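Carbon monoxide dehydrogenase (Thermococcus sp. AM4, PDB 6T7J) probably catalyses the reversible oxidation of carbon monoxide to carbon dioxide at a nickel-iron-sulfur cluster, here found without nickel. Local coordinates at residues H462-L465 with A466-I470. Numbering follows the deposited sequence.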
ATOM      1  N   HIS A 462      28.952   6.571  -4.981  1.00 44.03           N
ATOM      2  CA  HIS A 462      28.529   7.826  -5.596  1.00 57.06           C
ATOM      3  C   HIS A 462      29.704   8.535  -6.263  1.00 60.22           C
ATOM      4  O   HIS A 462      29.718   8.759  -7.484  1.00 60.00           O
ATOM      5  CB  HIS A 462      27.894   8.739  -4.541  1.00 48.76           C
ATOM      6  CG  HIS A 462      26.547   8.288  -4.063  1.00 50.40           C
ATOM      7  ND1 HIS A 462      25.536   7.914  -4.921  1.00 53.65           N
ATOM      8  CD2 HIS A 462      26.044   8.165  -2.812  1.00 47.94           C
ATOM      9  CE1 HIS A 462      24.469   7.575  -4.219  1.00 48.60           C
ATOM     10  NE2 HIS A 462      24.752   7.717  -2.937  1.00 48.02           N
ATOM     11  N   VAL A 463      30.722   8.868  -5.465  1.00 54.29           N
ATOM     12  CA  VAL A 463      31.822   9.686  -5.962  1.00 55.95           C
ATOM     13  C   VAL A 463      32.675   8.907  -6.957  1.00 51.01           C
ATOM     14  O   VAL A 463      33.126   9.462  -7.964  1.00 52.01           O
ATOM     15  CB  VAL A 463      32.663  10.228  -4.793  1.00 57.12           C
ATOM     16  CG1 VAL A 463      33.182   9.099  -3.921  1.00 59.25           C
ATOM     17  CG2 VAL A 463      33.814  11.035  -5.325  1.00 59.05           C
ATOM     18  N   THR A 464      32.910   7.617  -6.702  1.00 56.38           N
ATOM     19  CA  THR A 464      33.757   6.845  -7.606  1.00 54.55           C
ATOM     20  C   THR A 464      33.103   6.690  -8.974  1.00 56.42           C
ATOM     21  O   THR A 464      33.768   6.840 -10.006  1.00 59.50           O
ATOM     22  CB  THR A 464      34.085   5.481  -6.996  1.00 55.03           C
ATOM     23  OG1 THR A 464      34.955   5.656  -5.871  1.00 53.78           O
ATOM     24  CG2 THR A 464      34.779   4.590  -8.014  1.00 53.75           C
ATOM     25  N   LEU A 465      31.796   6.408  -9.007  1.00 53.21           N
ATOM     26  CA  LEU A 465      31.094   6.326 -10.281  1.00 57.31           C
ATOM     27  C   LEU A 465      31.102   7.667 -11.001  1.00 55.22           C
ATOM     28  O   LEU A 465      31.358   7.726 -12.211  1.00 55.34           O
ATOM     29  CB  LEU A 465      29.660   5.845 -10.057  1.00 57.35           C
ATOM     30  CG  LEU A 465      28.838   5.637 -11.329  1.00 57.93           C
ATOM     31  CD1 LEU A 465      29.420   4.505 -12.147  1.00 52.25           C
ATOM     32  CD2 LEU A 465      27.390   5.358 -10.992  1.00 57.51           C
ATOM     33  N   ALA A 466      30.830   8.758 -10.274  1.00 51.72           N
ATOM     34  CA  ALA A 466      30.851  10.075 -10.903  1.00 50.92           C
ATOM     35  C   ALA A 466      32.222  10.380 -11.503  1.00 56.86           C
ATOM     36  O   ALA A 466      32.317  10.872 -12.637  1.00 50.49           O
ATOM     37  CB  ALA A 466      30.454  11.145  -9.886  1.00 45.17           C
ATOM     38  N   LYS A 467      33.291  10.084 -10.757  1.00 56.66           N
ATOM     39  CA  LYS A 467      34.649  10.329 -11.234  1.00 55.41           C
ATOM     40  C   LYS A 467      34.949   9.508 -12.481  1.00 56.84           C
ATOM     41  O   LYS A 467      35.448  10.035 -13.485  1.00 54.67           O
ATOM     42  CB  LYS A 467      35.655   9.984 -10.135  1.00 54.05           C
ATOM     43  CG  LYS A 467      35.870  11.042  -9.070  1.00 53.42           C
ATOM     44  CD  LYS A 467      37.078  10.663  -8.223  1.00 53.30           C
ATOM     45  CE  LYS A 467      36.984  11.205  -6.810  1.00 59.98           C
ATOM     46  NZ  LYS A 467      37.373  12.639  -6.736  1.00 71.63           N
ATOM     47  N   GLU A 468      34.685   8.200 -12.417  1.00 52.83           N
ATOM     48  CA  GLU A 468      34.991   7.326 -13.542  1.00 55.51           C
ATOM     49  C   GLU A 468      34.195   7.713 -14.776  1.00 56.79           C
ATOM     50  O   GLU A 468      34.663   7.511 -15.902  1.00 58.87           O
ATOM     51  CB  GLU A 468      34.717   5.869 -13.169  1.00 59.53           C
ATOM     52  CG  GLU A 468      35.686   5.287 -12.151  1.00 56.37           C
ATOM     53  CD  GLU A 468      37.100   5.177 -12.690  1.00 63.20           C
ATOM     54  OE1 GLU A 468      38.021   5.737 -12.058  1.00 61.47           O
ATOM     55  OE2 GLU A 468      37.290   4.533 -13.744  1.00 66.48           O
ATOM     56  N   LEU A 469      32.999   8.276 -14.594  1.00 59.97           N
ATOM     57  CA  LEU A 469      32.214   8.695 -15.748  1.00 59.42           C
ATOM     58  C   LEU A 469      32.739  10.002 -16.335  1.00 58.08           C
ATOM     59  O   LEU A 469      32.916  10.113 -17.554  1.00 52.02           O
ATOM     60  CB  LEU A 469      30.739   8.823 -15.365  1.00 54.92           C
ATOM     61  CG  LEU A 469      30.002   7.492 -15.192  1.00 51.93           C
ATOM     62  CD1 LEU A 469      28.541   7.723 -14.862  1.00 48.92           C
ATOM     63  CD2 LEU A 469      30.142   6.628 -16.437  1.00 54.86           C
ATOM     64  N   ILE A 470      33.011  10.999 -15.486  1.00 58.10           N
ATOM     65  CA  ILE A 470      33.444  12.289 -16.021  1.00 56.58           C
ATOM     66  C   ILE A 470      34.846  12.201 -16.611  1.00 61.84           C
ATOM     67  O   ILE A 470      35.199  12.991 -17.496  1.00 59.11           O
ATOM     68  CB  ILE A 470      33.371  13.401 -14.956  1.00 59.39           C
ATOM     69  CG1 ILE A 470      34.304  13.107 -13.783  1.00 55.54           C
ATOM     70  CG2 ILE A 470      31.969  13.598 -14.477  1.00 58.18           C
ATOM     71  CD1 ILE A 470      34.399  14.245 -12.796  1.00 55.98           C
TER
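The amide nitrogens of Ala466, Lys467, Glu468 and Leu469 donate in turn to the carbonyl oxygens of His462, Val463, Thr464 and Leu465, four successive i to i+4 alpha-helical bonds. The bond from Leu469 N to Leu465 O, 2.9 Å long, is the most bent, at 146° about the hydrogen.

Val463 and Lys467, one turn apart, run alongside each other. Lys467 CE rests 3.5 Å from Val463 CG2. The lysine puts CG beside its backbone N (chi1 -81°), which brings CG within 3.4 Å of Val463 O. Its chain stays extended until a bend at chi4, and NZ makes a weak, long ion pair with Glu489. With an alanine at Lys467 the chain beyond CB is gone, which would probably open a gap beside Val463 CG2 and deprive Glu489 of a weak, long-range charge partner.

Leu465 and Leu469 make a second such i to i+4 pair. Leu465 CG meets Leu469 CD1 at 4.1 Å.

Helix 460-471 is the crossover of a beta-alpha-beta unit between the parallel strands 444-448 and 474-478. Leu469 packs on Val474 and Val476 of the latter strand, while Leu465 touches Ala614 of helix 610-627. Glu468 CG lies 4.3 Å from Thr464 CG2. A bend at chi2 (-66°) turns the glutamate chain, whose OE1 forms a salt bridge with Lys471, while Thr464 OG1 is hydrogen-bonded to Tyr460 O.

His462 sits near the N-terminal end of helix 460-471. Its side chain lies about 7 Å from the broken iron-sulfur cluster, and NE2 is hydrogen-bonded to the carbonyl oxygen of Cys451, a residue of the cluster pocket.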